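Local structure of scarecrow-like protein 3 (Arabidopsis thaliana, 6KPB) at residues 335-346 with 424-432. The protein probably acts as a GRAS-family transcription factor in plant development and binds zinc finger proteins of the IDD family such as JACKDAW/IDD10. Numbering follows the deposited sequence.
Sequences LNAIWGLSPKVM and QRIDLAGFG
Phe431 plugs its ring between Trp339 and Met346 in a buried, mostly apolar contact where two helix-to-strand connections of the GRAS domain meet, helix 330-340 into strand 345-351 and helix 419-428 into strand 431-434. On one face of the phenyl ring the indole of Trp339 stands edge-on in a T-shaped pair, the planes at 85° and the centroid of its five-membered ring 5.3 Å from that of Phe431. Over the opposite face the methyl of Met346 makes a CH-pi contact, CE lying 3.8 Å from the centroid of Phe431 and almost on the ring normal. The Met346 chain runs extended and then bends at chi3 (67°), which carries CE over the ring while SD stands farther off above the same face, oblique to the ring, in a Met-aromatic contact. At the ring edge lie Leu335 O and Pro343 CG. Replacing Phe431 with an alanine would probably open a gap between Trp339 and Met346, leaving the indole and the thioether methyl without the ring that separates them. Trp339 also gives a weak, bent hydrogen bond from NE1 to Gly430 O, 2.9 Å long at 127°. Gly430 has positive phi, and a CB there would press on the carbonyl O of Ala429 and run into that same NE1. Between the two helix ends, Leu335 CB rests 3.7 Å from Ala429 CB, and Leu335 CD1 reaches Ile426 CG1. Trp480 of strand 472-482, which pairs antiparallel with both strand 345-351 and strand 431-434, packs against Ile426 and Phe431. The turn at Gly430 is a Schellman motif, ending helix 419-428 and leading into an edge-to-face aromatic pair that joins what are predicted to be the PFYRE and SAW regions of the GRAS domain.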
loop_
_atom_site.group_PDB
_atom_site.type_symbol
_atom_site.label_atom_id
_atom_site.label_comp_id
_atom_site.label_asym_id
_atom_site.label_seq_id
_atom_site.Cartn_x
_atom_site.Cartn_y
_atom_site.Cartn_z
ATOM N N LEU A 335 -12.352 29.745 14.861
ATOM C CA LEU A 335 -13.592 29.962 15.598
ATOM C C LEU A 335 -14.062 31.405 15.473
ATOM O O LEU A 335 -15.266 31.668 15.371
ATOM C CB LEU A 335 -13.406 29.581 17.066
ATOM C CG LEU A 335 -13.219 28.088 17.343
ATOM C CD1 LEU A 335 -12.906 27.847 18.811
ATOM C CD2 LEU A 335 -14.460 27.313 16.923
ATOM N N ASN A 336 -13.126 32.357 15.481
ATOM C CA ASN A 336 -13.498 33.752 15.263
ATOM C C ASN A 336 -13.983 33.972 13.836
ATOM O O ASN A 336 -14.911 34.756 13.604
ATOM C CB ASN A 336 -12.318 34.671 15.578
ATOM C CG ASN A 336 -12.574 36.107 15.161
ATOM O OD1 ASN A 336 -13.231 36.867 15.874
ATOM N ND2 ASN A 336 -12.053 36.486 13.999
ATOM N N ALA A 337 -13.365 33.293 12.866
ATOM C CA ALA A 337 -13.852 33.365 11.492
ATOM C C ALA A 337 -15.265 32.809 11.387
ATOM O O ALA A 337 -16.114 33.379 10.691
ATOM C CB ALA A 337 -12.906 32.614 10.556
ATOM N N ILE A 338 -15.537 31.696 12.073
ATOM C CA ILE A 338 -16.898 31.173 12.129
ATOM C C ILE A 338 -17.816 32.165 12.828
ATOM O O ILE A 338 -18.950 32.399 12.393
ATOM C CB ILE A 338 -16.921 29.799 12.821
ATOM C CG1 ILE A 338 -16.107 28.782 12.020
ATOM C CG2 ILE A 338 -18.354 29.318 13.007
ATOM C CD1 ILE A 338 -16.569 28.625 10.592
ATOM N N TRP A 339 -17.337 32.773 13.917
ATOM C CA TRP A 339 -18.147 33.745 14.645
ATOM C C TRP A 339 -18.572 34.897 13.743
ATOM O O TRP A 339 -19.730 35.328 13.777
ATOM C CB TRP A 339 -17.375 34.268 15.856
ATOM C CG TRP A 339 -18.183 35.153 16.760
ATOM C CD1 TRP A 339 -18.905 34.766 17.851
ATOM C CD2 TRP A 339 -18.348 36.573 16.652
ATOM N NE1 TRP A 339 -19.510 35.855 18.429
ATOM C CE2 TRP A 339 -19.185 36.976 17.712
ATOM C CE3 TRP A 339 -17.871 37.541 15.764
ATOM C CZ2 TRP A 339 -19.555 38.307 17.907
ATOM C CZ3 TRP A 339 -18.240 38.862 15.959
ATOM C CH2 TRP A 339 -19.073 39.232 17.023
ATOM N N GLY A 340 -17.649 35.400 12.917
ATOM C CA GLY A 340 -17.977 36.509 12.037
ATOM C C GLY A 340 -19.047 36.175 11.018
ATOM O O GLY A 340 -19.750 37.068 10.538
ATOM N N LEU A 341 -19.192 34.894 10.675
ATOM C CA LEU A 341 -20.254 34.484 9.764
ATOM C C LEU A 341 -21.639 34.569 10.396
ATOM O O LEU A 341 -22.633 34.379 9.691
ATOM C CB LEU A 341 -20.000 33.060 9.266
ATOM C CG LEU A 341 -18.753 32.861 8.403
ATOM C CD1 LEU A 341 -18.801 31.518 7.688
ATOM C CD2 LEU A 341 -18.597 34.001 7.406
ATOM N N SER A 342 -21.714 34.856 11.695
ATOM C CA SER A 342 -22.962 34.938 12.441
ATOM C C SER A 342 -23.853 33.703 12.255
ATOM O O SER A 342 -24.999 33.824 11.816
ATOM C CB SER A 342 -23.731 36.197 12.059
ATOM O OG SER A 342 -24.256 36.086 10.752
ATOM N N PRO A 343 -23.366 32.507 12.584
ATOM C CA PRO A 343 -24.246 31.336 12.504
ATOM C C PRO A 343 -25.288 31.372 13.608
ATOM O O PRO A 343 -25.030 31.842 14.719
ATOM C CB PRO A 343 -23.284 30.157 12.676
ATOM C CG PRO A 343 -22.180 30.705 13.497
ATOM C CD PRO A 343 -22.014 32.128 13.028
ATOM N N LYS A 344 -26.482 30.873 13.289
ATOM C CA LYS A 344 -27.525 30.791 14.303
ATOM C C LYS A 344 -27.244 29.671 15.295
ATOM O O LYS A 344 -27.677 29.745 16.450
ATOM C CB LYS A 344 -28.890 30.600 13.644
ATOM C CG LYS A 344 -29.951 31.555 14.160
ATOM C CD LYS A 344 -31.279 31.339 13.463
ATOM C CE LYS A 344 -32.390 32.076 14.186
ATOM N NZ LYS A 344 -33.698 31.916 13.499
ATOM N N VAL A 345 -26.522 28.638 14.868
ATOM C CA VAL A 345 -26.083 27.576 15.765
ATOM C C VAL A 345 -24.835 26.934 15.175
ATOM O O VAL A 345 -24.714 26.781 13.955
ATOM C CB VAL A 345 -27.199 26.532 16.009
ATOM C CG1 VAL A 345 -27.488 25.723 14.748
ATOM C CG2 VAL A 345 -26.829 25.613 17.166
ATOM N N MET A 346 -23.893 26.587 16.046
ATOM C CA MET A 346 -22.750 25.763 15.683
ATOM C C MET A 346 -22.778 24.505 16.533
ATOM O O MET A 346 -22.862 24.585 17.763
ATOM C CB MET A 346 -21.425 26.503 15.881
ATOM C CG MET A 346 -20.205 25.640 15.584
ATOM S SD MET A 346 -18.644 26.533 15.696
ATOM C CE MET A 346 -18.570 26.881 17.451
ATOM N N GLN A 424 -14.378 26.231 27.226
ATOM C CA GLN A 424 -13.665 27.482 27.464
ATOM C C GLN A 424 -13.176 28.088 26.156
ATOM O O GLN A 424 -13.345 29.287 25.909
ATOM C CB GLN A 424 -12.483 27.249 28.406
ATOM C CG GLN A 424 -12.844 26.731 29.783
ATOM C CD GLN A 424 -11.646 26.703 30.711
ATOM O OE1 GLN A 424 -10.702 27.478 30.547
ATOM N NE2 GLN A 424 -11.671 25.803 31.687
ATOM N N ARG A 425 -12.570 27.263 25.302
ATOM C CA ARG A 425 -12.018 27.749 24.042
ATOM C C ARG A 425 -13.109 28.335 23.154
ATOM O O ARG A 425 -12.948 29.421 22.585
ATOM C CB ARG A 425 -11.293 26.606 23.329
ATOM C CG ARG A 425 -10.289 27.048 22.286
ATOM C CD ARG A 425 -9.610 25.850 21.641
ATOM N NE ARG A 425 -8.914 25.008 22.610
ATOM C CZ ARG A 425 -7.686 25.246 23.061
ATOM N NH1 ARG A 425 -7.127 24.423 23.938
ATOM N NH2 ARG A 425 -7.017 26.311 22.637
ATOM N N ILE A 426 -14.237 27.633 23.033
ATOM C CA ILE A 426 -15.322 28.103 22.177
ATOM C C ILE A 426 -16.035 29.291 22.812
ATOM O O ILE A 426 -16.407 30.251 22.124
ATOM C CB ILE A 426 -16.291 26.945 21.871
ATOM C CG1 ILE A 426 -15.610 25.909 20.973
ATOM C CG2 ILE A 426 -17.567 27.456 21.222
ATOM C CD1 ILE A 426 -16.432 24.660 20.752
ATOM N N ASP A 427 -16.232 29.256 24.133
ATOM C CA ASP A 427 -16.909 30.360 24.808
ATOM C C ASP A 427 -16.070 31.632 24.765
ATOM O O ASP A 427 -16.615 32.736 24.646
ATOM C CB ASP A 427 -17.242 29.972 26.250
ATOM C CG ASP A 427 -17.879 31.105 27.031
ATOM O OD1 ASP A 427 -17.140 31.978 27.532
ATOM O OD2 ASP A 427 -19.123 31.126 27.136
ATOM N N LEU A 428 -14.744 31.500 24.861
ATOM C CA LEU A 428 -13.878 32.666 24.740
ATOM C C LEU A 428 -13.892 33.252 23.336
ATOM O O LEU A 428 -13.594 34.440 23.171
ATOM C CB LEU A 428 -12.443 32.310 25.132
ATOM C CG LEU A 428 -12.111 32.344 26.625
ATOM C CD1 LEU A 428 -10.619 32.146 26.844
ATOM C CD2 LEU A 428 -12.579 33.654 27.244
ATOM N N ALA A 429 -14.227 32.454 22.325
ATOM C CA ALA A 429 -14.298 32.942 20.954
ATOM C C ALA A 429 -15.574 33.723 20.671
ATOM O O ALA A 429 -15.763 34.173 19.536
ATOM C CB ALA A 429 -14.178 31.773 19.973
ATOM N N GLY A 430 -16.444 33.891 21.660
ATOM C CA GLY A 430 -17.662 34.656 21.495
ATOM C C GLY A 430 -18.925 33.844 21.333
ATOM O O GLY A 430 -19.953 34.407 20.942
ATOM N N PHE A 431 -18.888 32.547 21.618
ATOM C CA PHE A 431 -20.053 31.688 21.486
ATOM C C PHE A 431 -20.673 31.418 22.851
ATOM O O PHE A 431 -19.968 31.314 23.859
ATOM C CB PHE A 431 -19.686 30.363 20.813
ATOM C CG PHE A 431 -19.266 30.506 19.378
ATOM C CD1 PHE A 431 -20.203 30.459 18.361
ATOM C CD2 PHE A 431 -17.932 30.683 19.046
ATOM C CE1 PHE A 431 -19.821 30.587 17.039
ATOM C CE2 PHE A 431 -17.543 30.812 17.725
ATOM C CZ PHE A 431 -18.489 30.764 16.721
ATOM N N GLY A 432 -21.996 31.315 22.875
ATOM C CA GLY A 432 -22.736 30.937 24.070
ATOM C C GLY A 432 -23.302 29.539 23.898
ATOM O O GLY A 432 -23.784 29.185 22.819
#